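Local coordinates for protein SeviL (Septifer virgatus, PDB 6LF2) that binds the saccharides of the glycolipids GM1b and asialo-GM1 as an R-type lectin with a beta-trefoil fold, at residues B[11-16]-B[42-47]; B[20-25]-B[37-42]; B[56-61]-B[82-87]. All blocks are in the same frame, centred on the assembly; numbering follows the deposited sequence. Where two conformers were deposited one is given.

Contacts 1 and 2 form one continuous region, their centres about 8 Å apart, whereas contact 3 lies about 11 Å from the centre of contact 1 and about 17 Å from that of contact 2. Along the chain, segment 20-25 falls between the two segments of contact 1, and 37-42 runs into the second of them at the shared Asp42; contact 3 opens only afterwards. Strands 6-16, 45-50 and 56-60 are successive neighbours in one antiparallel sheet, which ties contact 1 to contact 3. The bound glycan and the second subunit both touch contacts 1 and 2. The sugar site thus lies beside this sheet, on hairpin 22-26/31-35 and the segment leading into strand 45-50.

Contact 1 of 3, residues B[11-16]-B[42-47]. With NGA (2-acetamido-2-deoxy-beta-D-galactopyranose), chain D; GAL (beta-D-galactopyranose), chain C.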
loop_
_atom_site.group_PDB
_atom_site.type_symbol
_atom_site.label_atom_id
_atom_site.label_comp_id
_atom_site.label_asym_id
_atom_site.label_seq_id
_atom_site.Cartn_x
_atom_site.Cartn_y
_atom_site.Cartn_z
ATOM N N LYS B 11 -5.244 8.433 -8.101
ATOM C CA LYS B 11 -5.940 7.226 -7.685
ATOM C C LYS B 11 -5.056 6.515 -6.673
ATOM O O LYS B 11 -3.849 6.381 -6.900
ATOM C CB LYS B 11 -6.216 6.312 -8.883
ATOM C CG LYS B 11 -7.188 6.874 -9.922
ATOM C CD LYS B 11 -8.643 6.723 -9.496
ATOM C CE LYS B 11 -9.570 7.390 -10.501
ATOM N NZ LYS B 11 -9.302 6.925 -11.892
ATOM N N CYS B 12 -5.643 6.069 -5.565
ATOM C CA CYS B 12 -4.803 5.552 -4.496
ATOM C C CYS B 12 -5.492 4.451 -3.707
ATOM O O CYS B 12 -6.721 4.380 -3.623
ATOM C CB CYS B 12 -4.375 6.669 -3.538
ATOM S SG CYS B 12 -5.731 7.398 -2.605
ATOM N N TYR B 13 -4.668 3.582 -3.121
ATOM C CA TYR B 13 -5.127 2.712 -2.055
ATOM C C TYR B 13 -4.982 3.454 -0.733
ATOM O O TYR B 13 -4.127 4.334 -0.589
ATOM C CB TYR B 13 -4.317 1.414 -1.998
ATOM C CG TYR B 13 -4.447 0.527 -3.219
ATOM C CD1 TYR B 13 -5.430 -0.443 -3.287
ATOM C CD2 TYR B 13 -3.566 0.653 -4.299
ATOM C CE1 TYR B 13 -5.558 -1.269 -4.403
ATOM C CE2 TYR B 13 -3.684 -0.166 -5.418
ATOM C CZ TYR B 13 -4.676 -1.120 -5.461
ATOM O OH TYR B 13 -4.822 -1.940 -6.557
ATOM N N ILE B 14 -5.842 3.109 0.221
ATOM C CA ILE B 14 -5.878 3.745 1.537
ATOM C C ILE B 14 -5.722 2.621 2.554
ATOM O O ILE B 14 -6.665 1.874 2.835
ATOM C CB ILE B 14 -7.164 4.556 1.755
ATOM C CG1 ILE B 14 -7.270 5.641 0.675
ATOM C CG2 ILE B 14 -7.176 5.171 3.157
ATOM C CD1 ILE B 14 -8.553 6.476 0.714
ATOM N N GLN B 15 -4.508 2.466 3.085
ATOM C CA GLN B 15 -4.135 1.282 3.842
ATOM C C GLN B 15 -3.743 1.655 5.268
ATOM O O GLN B 15 -3.107 2.687 5.499
ATOM C CB GLN B 15 -2.980 0.553 3.133
ATOM C CG GLN B 15 -2.554 -0.751 3.800
ATOM C CD GLN B 15 -1.747 -1.632 2.865
ATOM O OE1 GLN B 15 -2.226 -2.029 1.794
ATOM N NE2 GLN B 15 -0.512 -1.943 3.267
ATOM N N ASN B 16 -4.137 0.811 6.218
ATOM C CA ASN B 16 -3.929 1.092 7.630
ATOM C C ASN B 16 -2.597 0.540 8.114
ATOM O O ASN B 16 -2.246 -0.605 7.825
ATOM C CB ASN B 16 -5.061 0.477 8.453
ATOM C CG ASN B 16 -5.195 1.122 9.813
ATOM O OD1 ASN B 16 -4.492 0.762 10.761
ATOM N ND2 ASN B 16 -6.091 2.100 9.916
ATOM N N ASP B 42 -11.936 -2.600 -5.991
ATOM C CA ASP B 42 -12.782 -1.704 -5.217
ATOM C C ASP B 42 -12.051 -1.102 -4.018
ATOM O O ASP B 42 -12.668 -0.388 -3.222
ATOM C CB ASP B 42 -14.087 -2.402 -4.795
ATOM C CG ASP B 42 -13.876 -3.611 -3.888
ATOM O OD1 ASP B 42 -12.731 -3.901 -3.484
ATOM O OD2 ASP B 42 -14.884 -4.276 -3.573
ATOM N N GLN B 43 -10.750 -1.351 -3.895
ATOM C CA GLN B 43 -9.916 -0.670 -2.917
ATOM C C GLN B 43 -9.217 0.549 -3.501
ATOM O O GLN B 43 -8.422 1.185 -2.802
ATOM C CB GLN B 43 -8.873 -1.657 -2.346
ATOM C CG GLN B 43 -9.514 -2.854 -1.633
ATOM C CD GLN B 43 -8.571 -4.039 -1.532
ATOM O OE1 GLN B 43 -7.356 -3.896 -1.687
ATOM N NE2 GLN B 43 -9.128 -5.218 -1.311
ATOM N N ILE B 44 -9.482 0.894 -4.762
ATOM C CA ILE B 44 -8.860 2.046 -5.405
ATOM C C ILE B 44 -9.802 3.235 -5.300
ATOM O O ILE B 44 -10.963 3.155 -5.731
ATOM C CB ILE B 44 -8.516 1.753 -6.872
ATOM C CG1 ILE B 44 -7.602 0.521 -6.938
ATOM C CG2 ILE B 44 -7.846 2.965 -7.508
ATOM C CD1 ILE B 44 -7.182 0.129 -8.343
ATOM N N TRP B 45 -9.293 4.341 -4.752
ATOM C CA TRP B 45 -10.078 5.545 -4.509
ATOM C C TRP B 45 -9.563 6.709 -5.337
ATOM O O TRP B 45 -8.375 6.786 -5.663
ATOM C CB TRP B 45 -10.046 5.957 -3.024
ATOM C CG TRP B 45 -10.571 4.912 -2.093
ATOM C CD1 TRP B 45 -9.905 3.801 -1.657
ATOM C CD2 TRP B 45 -11.867 4.867 -1.465
ATOM N NE1 TRP B 45 -10.696 3.074 -0.816
ATOM C CE2 TRP B 45 -11.907 3.698 -0.677
ATOM C CE3 TRP B 45 -12.999 5.694 -1.499
ATOM C CZ2 TRP B 45 -13.023 3.332 0.077
ATOM C CZ3 TRP B 45 -14.113 5.327 -0.748
ATOM C CH2 TRP B 45 -14.118 4.161 0.031
ATOM N N SER B 46 -10.468 7.641 -5.644
ATOM C CA SER B 46 -10.083 8.934 -6.196
ATOM C C SER B 46 -9.769 9.884 -5.047
ATOM O O SER B 46 -10.633 10.149 -4.204
ATOM C CB SER B 46 -11.189 9.520 -7.073
ATOM O OG SER B 46 -11.330 8.783 -8.279
ATOM N N PHE B 47 -8.538 10.380 -5.013
ATOM C CA PHE B 47 -8.110 11.375 -4.038
ATOM C C PHE B 47 -8.235 12.745 -4.700
ATOM O O PHE B 47 -7.645 12.976 -5.761
ATOM C CB PHE B 47 -6.681 11.083 -3.583
ATOM C CG PHE B 47 -6.224 11.937 -2.443
ATOM C CD1 PHE B 47 -6.724 11.740 -1.173
ATOM C CD2 PHE B 47 -5.296 12.941 -2.646
ATOM C CE1 PHE B 47 -6.300 12.533 -0.111
ATOM C CE2 PHE B 47 -4.869 13.731 -1.597
ATOM C CZ PHE B 47 -5.370 13.519 -0.325
HETATM C C1 NGA D . -14.322 -9.452 -0.543
HETATM C C2 NGA D . -15.284 -9.421 -1.731
HETATM C C3 NGA D . -14.683 -8.655 -2.903
HETATM C C4 NGA D . -14.141 -7.304 -2.439
HETATM C C5 NGA D . -13.269 -7.453 -1.192
HETATM C C6 NGA D . -12.808 -6.101 -0.651
HETATM C C7 NGA D . -16.951 -11.171 -2.050
HETATM C C8 NGA D . -17.319 -12.409 -2.816
HETATM N N2 NGA D . -15.678 -10.767 -2.118
HETATM O O3 NGA D . -15.711 -8.419 -3.844
HETATM O O4 NGA D . -15.224 -6.435 -2.154
HETATM O O5 NGA D . -14.009 -8.113 -0.192
HETATM O O6 NGA D . -11.879 -5.497 -1.511
HETATM O O7 NGA D . -17.806 -10.581 -1.391
HETATM C C1 GAL C . -15.277 -8.424 -5.213
HETATM C C2 GAL C . -16.513 -8.770 -6.070
HETATM C C3 GAL C . -16.203 -8.680 -7.563
HETATM C C4 GAL C . -15.660 -7.268 -7.884
HETATM C C5 GAL C . -14.445 -7.033 -6.970
HETATM C C6 GAL C . -13.824 -5.662 -7.057
HETATM O O2 GAL C . -17.001 -10.085 -5.791
HETATM O O3 GAL C . -17.370 -8.932 -8.350
HETATM O O4 GAL C . -16.663 -6.235 -7.677
HETATM O O5 GAL C . -14.799 -7.184 -5.587
HETATM O O6 GAL C . -13.146 -5.501 -8.265
HETATM O O HOH W 1 -7.674 1.103 -0.333
#
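Cys12 and Trp45 face each other as an antiparallel hydrogen-bonded pair, where a strand of the beta-trefoil meets Gln43-Ile44-Trp45, the QxW motif of R-type lectins. Both of their peptide groups are used: Cys12 N gives to Trp45 O at 2.8 Å, and Trp45 N returns a straighter bond to Cys12 O, also 2.8 Å, with 166° at the hydrogen. One step on, the chains have diverged and a water bridges the gap, accepting from Ile14 N at 2.8 Å and donating to Gln43 O at 2.6 Å. The tryptophan suits the core because its large apolar ring needs just one polar partner: the indole NE1 is taken up by Ala23 O. Branched Ile44 lays CG1 and CD1 against the Tyr13 ring and hydroxyl.

The other end of the motif serves the glycan. Gln43 can give and accept at once: NE2 donates to O6 of N-acetylgalactosamine at 2.8 Å and to Lys38 O, while OE1 accepts from Arg22 NH1. That same sugar O6 donates to Asp42 OD1 at 2.7 Å, and sugar O4 to Asp42 OD2 at 2.6 Å, so one carboxylate holds two hydroxyls, with Asn26 ND2 as a further donor to OD2. A chi1 of 62°, with CG between the backbone N and the carbonyl carbon, turns both Asp42 oxygens to the sugar. Over one face of Trp45, Ile14 CD1 makes a CH-pi contact, 4.0 Å from the centroid of the five-membered ring.

Contact 2 of 3, residues B[20-25]-B[37-42]. With NGA (2-acetamido-2-deoxy-beta-D-galactopyranose), chain D; GAL (beta-D-galactopyranose), chain C.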
loop_
_atom_site.group_PDB
_atom_site.type_symbol
_atom_site.label_atom_id
_atom_site.label_comp_id
_atom_site.label_asym_id
_atom_site.label_seq_id
_atom_site.Cartn_x
_atom_site.Cartn_y
_atom_site.Cartn_z
ATOM N N GLY B 20 -2.542 -3.474 8.089
ATOM C CA GLY B 20 -2.335 -3.589 6.656
ATOM C C GLY B 20 -3.597 -3.643 5.825
ATOM O O GLY B 20 -3.519 -3.945 4.629
ATOM N N GLY B 21 -4.756 -3.362 6.427
ATOM C CA GLY B 21 -6.011 -3.453 5.702
ATOM C C GLY B 21 -6.309 -2.231 4.851
ATOM O O GLY B 21 -5.911 -1.103 5.158
ATOM N N ARG B 22 -7.043 -2.463 3.761
ATOM C CA ARG B 22 -7.356 -1.419 2.795
ATOM C C ARG B 22 -8.840 -1.078 2.863
ATOM O O ARG B 22 -9.689 -1.973 2.896
ATOM C CB ARG B 22 -6.965 -1.850 1.373
ATOM C CG ARG B 22 -5.497 -1.582 1.028
ATOM C CD ARG B 22 -4.861 -2.722 0.225
ATOM N NE ARG B 22 -4.406 -3.797 1.110
ATOM C CZ ARG B 22 -4.888 -5.035 1.119
ATOM N NH1 ARG B 22 -5.847 -5.399 0.278
ATOM N NH2 ARG B 22 -4.401 -5.923 1.981
ATOM N N ALA B 23 -9.139 0.222 2.918
ATOM C CA ALA B 23 -10.513 0.688 2.795
ATOM C C ALA B 23 -11.060 0.311 1.425
ATOM O O ALA B 23 -10.348 0.396 0.428
ATOM C CB ALA B 23 -10.557 2.205 2.976
ATOM N N PHE B 24 -12.326 -0.099 1.371
ATOM C CA PHE B 24 -12.939 -0.446 0.091
ATOM C C PHE B 24 -14.397 0.001 0.079
ATOM O O PHE B 24 -15.022 0.175 1.127
ATOM C CB PHE B 24 -12.844 -1.955 -0.201
ATOM C CG PHE B 24 -13.725 -2.813 0.673
ATOM C CD1 PHE B 24 -13.255 -3.308 1.881
ATOM C CD2 PHE B 24 -15.032 -3.118 0.290
ATOM C CE1 PHE B 24 -14.065 -4.106 2.697
ATOM C CE2 PHE B 24 -15.853 -3.899 1.108
ATOM C CZ PHE B 24 -15.365 -4.396 2.311
ATOM N N TYR B 25 -14.934 0.177 -1.131
ATOM C CA TYR B 25 -16.369 0.396 -1.311
ATOM C C TYR B 25 -16.811 -0.398 -2.533
ATOM O O TYR B 25 -16.387 -0.092 -3.650
ATOM C CB TYR B 25 -16.717 1.876 -1.478
ATOM C CG TYR B 25 -18.197 2.082 -1.752
ATOM C CD1 TYR B 25 -19.143 1.647 -0.845
ATOM C CD2 TYR B 25 -18.638 2.689 -2.928
ATOM C CE1 TYR B 25 -20.505 1.820 -1.085
ATOM C CE2 TYR B 25 -20.002 2.863 -3.176
ATOM C CZ TYR B 25 -20.923 2.420 -2.248
ATOM O OH TYR B 25 -22.285 2.580 -2.470
ATOM N N GLY B 37 -6.843 -8.834 3.152
ATOM C CA GLY B 37 -6.250 -9.845 2.292
ATOM C C GLY B 37 -5.951 -9.375 0.879
ATOM O O GLY B 37 -5.335 -8.324 0.689
ATOM N N LYS B 38 -6.416 -10.140 -0.112
ATOM C CA LYS B 38 -6.188 -9.833 -1.523
ATOM C C LYS B 38 -6.507 -8.379 -1.873
ATOM O O LYS B 38 -7.448 -7.773 -1.348
ATOM C CB LYS B 38 -7.036 -10.767 -2.393
ATOM C CG LYS B 38 -6.864 -10.538 -3.887
ATOM C CD LYS B 38 -7.474 -11.657 -4.720
ATOM C CE LYS B 38 -6.774 -11.751 -6.076
ATOM N NZ LYS B 38 -6.661 -10.411 -6.754
ATOM N N MET B 39 -5.710 -7.828 -2.784
ATOM C CA MET B 39 -5.950 -6.500 -3.335
ATOM C C MET B 39 -6.954 -6.596 -4.481
ATOM O O MET B 39 -6.760 -7.364 -5.433
ATOM C CB MET B 39 -4.626 -5.883 -3.790
ATOM C CG MET B 39 -3.595 -5.814 -2.651
ATOM S SD MET B 39 -2.060 -4.941 -3.033
ATOM C CE MET B 39 -2.665 -3.276 -3.286
ATOM N N TYR B 40 -8.047 -5.858 -4.357
ATOM C CA TYR B 40 -9.113 -5.820 -5.342
ATOM C C TYR B 40 -9.302 -4.401 -5.855
ATOM O O TYR B 40 -8.928 -3.424 -5.199
ATOM C CB TYR B 40 -10.434 -6.284 -4.746
ATOM C CG TYR B 40 -10.597 -7.748 -4.438
ATOM C CD1 TYR B 40 -11.062 -8.631 -5.407
ATOM C CD2 TYR B 40 -10.379 -8.237 -3.153
ATOM C CE1 TYR B 40 -11.266 -9.969 -5.117
ATOM C CE2 TYR B 40 -10.580 -9.568 -2.853
ATOM C CZ TYR B 40 -11.021 -10.431 -3.840
ATOM O OH TYR B 40 -11.216 -11.753 -3.553
ATOM N N ASP B 41 -9.968 -4.311 -7.014
ATOM C CA ASP B 41 -10.207 -3.029 -7.674
ATOM C C ASP B 41 -11.046 -2.078 -6.835
ATOM O O ASP B 41 -10.906 -0.854 -6.970
ATOM C CB ASP B 41 -10.910 -3.249 -9.014
ATOM C CG ASP B 41 -9.947 -3.546 -10.124
ATOM O OD1 ASP B 41 -8.729 -3.595 -9.847
ATOM O OD2 ASP B 41 -10.409 -3.716 -11.273
ATOM N N ASP B 42 -11.936 -2.600 -5.991
ATOM C CA ASP B 42 -12.782 -1.704 -5.217
ATOM C C ASP B 42 -12.051 -1.102 -4.018
ATOM O O ASP B 42 -12.668 -0.388 -3.222
ATOM C CB ASP B 42 -14.087 -2.402 -4.795
ATOM C CG ASP B 42 -13.876 -3.611 -3.888
ATOM O OD1 ASP B 42 -12.731 -3.901 -3.484
ATOM O OD2 ASP B 42 -14.884 -4.276 -3.573
HETATM C C1 NGA D . -14.322 -9.452 -0.543
HETATM C C2 NGA D . -15.284 -9.421 -1.731
HETATM C C3 NGA D . -14.683 -8.655 -2.903
HETATM C C4 NGA D . -14.141 -7.304 -2.439
HETATM C C5 NGA D . -13.269 -7.453 -1.192
HETATM C C6 NGA D . -12.808 -6.101 -0.651
HETATM C C7 NGA D . -16.951 -11.171 -2.050
HETATM C C8 NGA D . -17.319 -12.409 -2.816
HETATM N N2 NGA D . -15.678 -10.767 -2.118
HETATM O O3 NGA D . -15.711 -8.419 -3.844
HETATM O O4 NGA D . -15.224 -6.435 -2.154
HETATM O O5 NGA D . -14.009 -8.113 -0.192
HETATM O O6 NGA D . -11.879 -5.497 -1.511
HETATM O O7 NGA D . -17.806 -10.581 -1.391
HETATM C C1 GAL C . -15.277 -8.424 -5.213
HETATM C C2 GAL C . -16.513 -8.770 -6.070
HETATM C C3 GAL C . -16.203 -8.680 -7.563
HETATM C C4 GAL C . -15.660 -7.268 -7.884
HETATM C C5 GAL C . -14.445 -7.033 -6.970
HETATM C C6 GAL C . -13.824 -5.662 -7.057
HETATM O O2 GAL C . -17.001 -10.085 -5.791
HETATM O O3 GAL C . -17.370 -8.932 -8.350
HETATM O O4 GAL C . -16.663 -6.235 -7.677
HETATM O O5 GAL C . -14.799 -7.184 -5.587
HETATM O O6 GAL C . -13.146 -5.501 -8.265
#
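Arg22 grips the turn at residues 37-42 end-on, with NH1 (3.0 Å) and NH2 (2.9 Å) both directed to Gly37 O. The two approaches differ: NH2 lies on a lone pair in the carbonyl plane, while NH1 stands 40° above it and also makes a weak bond to Lys38 O. Met39 CG rests over one face of the guanidinium, 3.7 Å from Arg22 NH1, so the flat cation has carbonyl oxygens near its edge, Gly37 O tilted somewhat from its plane, and an apolar partner over its face. At the other end, Tyr25 N donates to Asp42 O at 3.1 Å. Phe24, at chi1 71°, sets its ring alongside the Asp42 carboxylate, the planes 26° apart. The aromatic residues suit the apolar C-H surface of a sugar: C6 of N-acetylgalactosamine lies over the centre of the Phe24 ring, 3.7 Å from Phe24 CG, and Tyr40 lies beneath its C3 with Lys38 CG against the opposite ring face.

Further out, Gln15 OE1 receives Arg22 NE, which steadies the guanidinium. Phe24 and Tyr40 faces against the sugar, with the Asp42 carboxylate holding its hydroxyls, form part of the glycan pocket of this R-type lectin.

Contact 3 of 3, residues B[56-61]-B[82-87]; sequences YTIGRE and TLWSLE
Tyr56 begins the contact through its backbone, paired with Trp84 in a single antiparallel bridge. Tyr56 N donates to Trp84 O at 2.8 Å and Trp84 N to Tyr56 O at 2.9 Å. With CG anti to the carbonyl carbon, a chi1 of -67° places the Tyr56 ring where it stacks with Phe47, and Lys49 adds a cation-pi contact; an aromatic ring can serve both.

Thr57 follows, and its two branches divide the work. CG2 comes to 3.2 Å from Thr82 O and 4.0 Å from Leu83 CD2, while OG1 turns to Gln48 OE1 in the neighbouring strand, an apt use of a side chain with one methyl and one hydroxyl. Thr82 sends its own hydroxyl to Gln79 O. Thr82-Leu83-Trp84 meets its strand much as the QxW motif Gln43-Ile44-Trp45 meets strand 6-16, consistent with the internal pseudo-threefold repetition of the beta-trefoil.

Ile58 is reached where the chains spread, the strand axes running at 106° to each other. A water accepts from Ile58 N at 2.8 Å and donates to Thr82 O at 2.7 Å, bridging the two backbones. The end of the branched Ile58 side chain comes nearer, bringing CD1 to 4.3 Å from Trp84 CD1 at an oblique approach to the indole, whose NE1 donates to Leu65 O.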
loop_
_atom_site.group_PDB
_atom_site.type_symbol
_atom_site.label_atom_id
_atom_site.label_comp_id
_atom_site.label_asym_id
_atom_site.label_seq_id
_atom_site.Cartn_x
_atom_site.Cartn_y
_atom_site.Cartn_z
ATOM N N TYR B 56 -9.582 17.785 1.487
ATOM C CA TYR B 56 -9.610 16.820 0.399
ATOM C C TYR B 56 -10.883 15.988 0.497
ATOM O O TYR B 56 -11.471 15.850 1.572
ATOM C CB TYR B 56 -8.328 15.917 0.439
ATOM C CG TYR B 56 -7.082 16.710 0.126
ATOM C CD1 TYR B 56 -6.667 16.888 -1.187
ATOM C CD2 TYR B 56 -6.353 17.334 1.133
ATOM C CE1 TYR B 56 -5.551 17.643 -1.496
ATOM C CE2 TYR B 56 -5.221 18.096 0.832
ATOM C CZ TYR B 56 -4.828 18.248 -0.487
ATOM O OH TYR B 56 -3.713 18.999 -0.820
ATOM N N THR B 57 -11.334 15.457 -0.641
ATOM C CA THR B 57 -12.391 14.457 -0.625
ATOM C C THR B 57 -11.846 13.124 -1.139
ATOM O O THR B 57 -10.805 13.060 -1.810
ATOM C CB THR B 57 -13.614 14.901 -1.446
ATOM O OG1 THR B 57 -13.214 15.255 -2.774
ATOM C CG2 THR B 57 -14.288 16.110 -0.795
ATOM N N ILE B 58 -12.562 12.058 -0.788
ATOM C CA ILE B 58 -12.162 10.669 -1.030
ATOM C C ILE B 58 -13.338 9.968 -1.710
ATOM O O ILE B 58 -14.372 9.723 -1.074
ATOM C CB ILE B 58 -11.775 9.963 0.279
ATOM C CG1 ILE B 58 -10.590 10.684 0.926
ATOM C CG2 ILE B 58 -11.444 8.489 0.025
ATOM C CD1 ILE B 58 -10.270 10.219 2.346
ATOM N N GLY B 59 -13.188 9.642 -2.993
ATOM C CA GLY B 59 -14.310 9.227 -3.817
ATOM C C GLY B 59 -14.179 7.829 -4.390
ATOM O O GLY B 59 -13.078 7.361 -4.681
ATOM N N ARG B 60 -15.324 7.171 -4.555
ATOM C CA ARG B 60 -15.441 5.938 -5.328
ATOM C C ARG B 60 -16.852 5.865 -5.895
ATOM O O ARG B 60 -17.809 6.247 -5.222
ATOM C CB ARG B 60 -15.166 4.685 -4.480
ATOM C CG ARG B 60 -13.744 4.165 -4.577
ATOM C CD ARG B 60 -13.625 2.754 -4.015
ATOM N NE ARG B 60 -14.505 1.779 -4.668
ATOM C CZ ARG B 60 -14.330 1.297 -5.899
ATOM N NH1 ARG B 60 -13.318 1.708 -6.647
ATOM N NH2 ARG B 60 -15.192 0.416 -6.384
ATOM N N GLU B 61 -16.973 5.371 -7.130
ATOM C CA GLU B 61 -18.281 5.112 -7.734
ATOM C C GLU B 61 -19.167 6.358 -7.715
ATOM O O GLU B 61 -20.362 6.280 -7.434
ATOM C CB GLU B 61 -18.986 3.946 -7.039
ATOM C CG GLU B 61 -18.306 2.590 -7.216
ATOM C CD GLU B 61 -18.709 1.898 -8.518
ATOM O OE1 GLU B 61 -19.238 2.584 -9.421
ATOM O OE2 GLU B 61 -18.502 0.670 -8.640
ATOM N N THR B 82 -18.006 15.718 3.819
ATOM C CA THR B 82 -17.118 14.896 3.009
ATOM C C THR B 82 -15.714 15.486 2.927
ATOM O O THR B 82 -14.870 14.966 2.186
ATOM C CB THR B 82 -17.686 14.708 1.594
ATOM O OG1 THR B 82 -17.716 15.959 0.897
ATOM C CG2 THR B 82 -19.071 14.093 1.632
ATOM N N LEU B 83 -15.436 16.546 3.680
ATOM C CA LEU B 83 -14.111 17.152 3.695
ATOM C C LEU B 83 -13.253 16.508 4.774
ATOM O O LEU B 83 -13.699 16.339 5.912
ATOM C CB LEU B 83 -14.187 18.663 3.929
ATOM C CG LEU B 83 -14.947 19.466 2.880
ATOM C CD1 LEU B 83 -15.018 20.926 3.303
ATOM C CD2 LEU B 83 -14.273 19.348 1.540
ATOM N N TRP B 84 -12.017 16.161 4.402
ATOM C CA TRP B 84 -11.042 15.549 5.295
ATOM C C TRP B 84 -9.736 16.297 5.137
ATOM O O TRP B 84 -9.376 16.689 4.025
ATOM C CB TRP B 84 -10.817 14.063 4.960
ATOM C CG TRP B 84 -12.048 13.246 4.936
ATOM C CD1 TRP B 84 -12.941 13.136 3.908
ATOM C CD2 TRP B 84 -12.548 12.424 5.989
ATOM N NE1 TRP B 84 -13.963 12.299 4.261
ATOM C CE2 TRP B 84 -13.747 11.843 5.532
ATOM C CE3 TRP B 84 -12.099 12.122 7.281
ATOM C CZ2 TRP B 84 -14.502 10.978 6.316
ATOM C CZ3 TRP B 84 -12.843 11.258 8.049
ATOM C CH2 TRP B 84 -14.033 10.695 7.567
ATOM N N SER B 85 -9.023 16.497 6.240
ATOM C CA SER B 85 -7.665 17.002 6.164
ATOM C C SER B 85 -6.686 15.880 6.476
ATOM O O SER B 85 -7.023 14.904 7.155
ATOM C CB SER B 85 -7.440 18.180 7.120
ATOM O OG SER B 85 -7.764 17.825 8.450
ATOM N N LEU B 86 -5.483 16.017 5.931
ATOM C CA LEU B 86 -4.411 15.070 6.197
ATOM C C LEU B 86 -3.556 15.608 7.340
ATOM O O LEU B 86 -2.993 16.704 7.249
ATOM C CB LEU B 86 -3.575 14.828 4.941
ATOM C CG LEU B 86 -4.077 13.727 3.999
ATOM C CD1 LEU B 86 -5.474 14.014 3.454
ATOM C CD2 LEU B 86 -3.095 13.545 2.856
ATOM N N GLU B 87 -3.473 14.838 8.418
ATOM C CA GLU B 87 -2.691 15.212 9.593
ATOM C C GLU B 87 -1.494 14.274 9.673
ATOM O O GLU B 87 -1.652 13.086 9.965
ATOM C CB GLU B 87 -3.537 15.131 10.857
ATOM C CG GLU B 87 -2.797 15.539 12.128
ATOM C CD GLU B 87 -3.651 15.379 13.380
ATOM O OE1 GLU B 87 -4.611 16.168 13.567
ATOM O OE2 GLU B 87 -3.369 14.450 14.173
HETATM O O HOH W 2 -14.814 12.634 0.802
#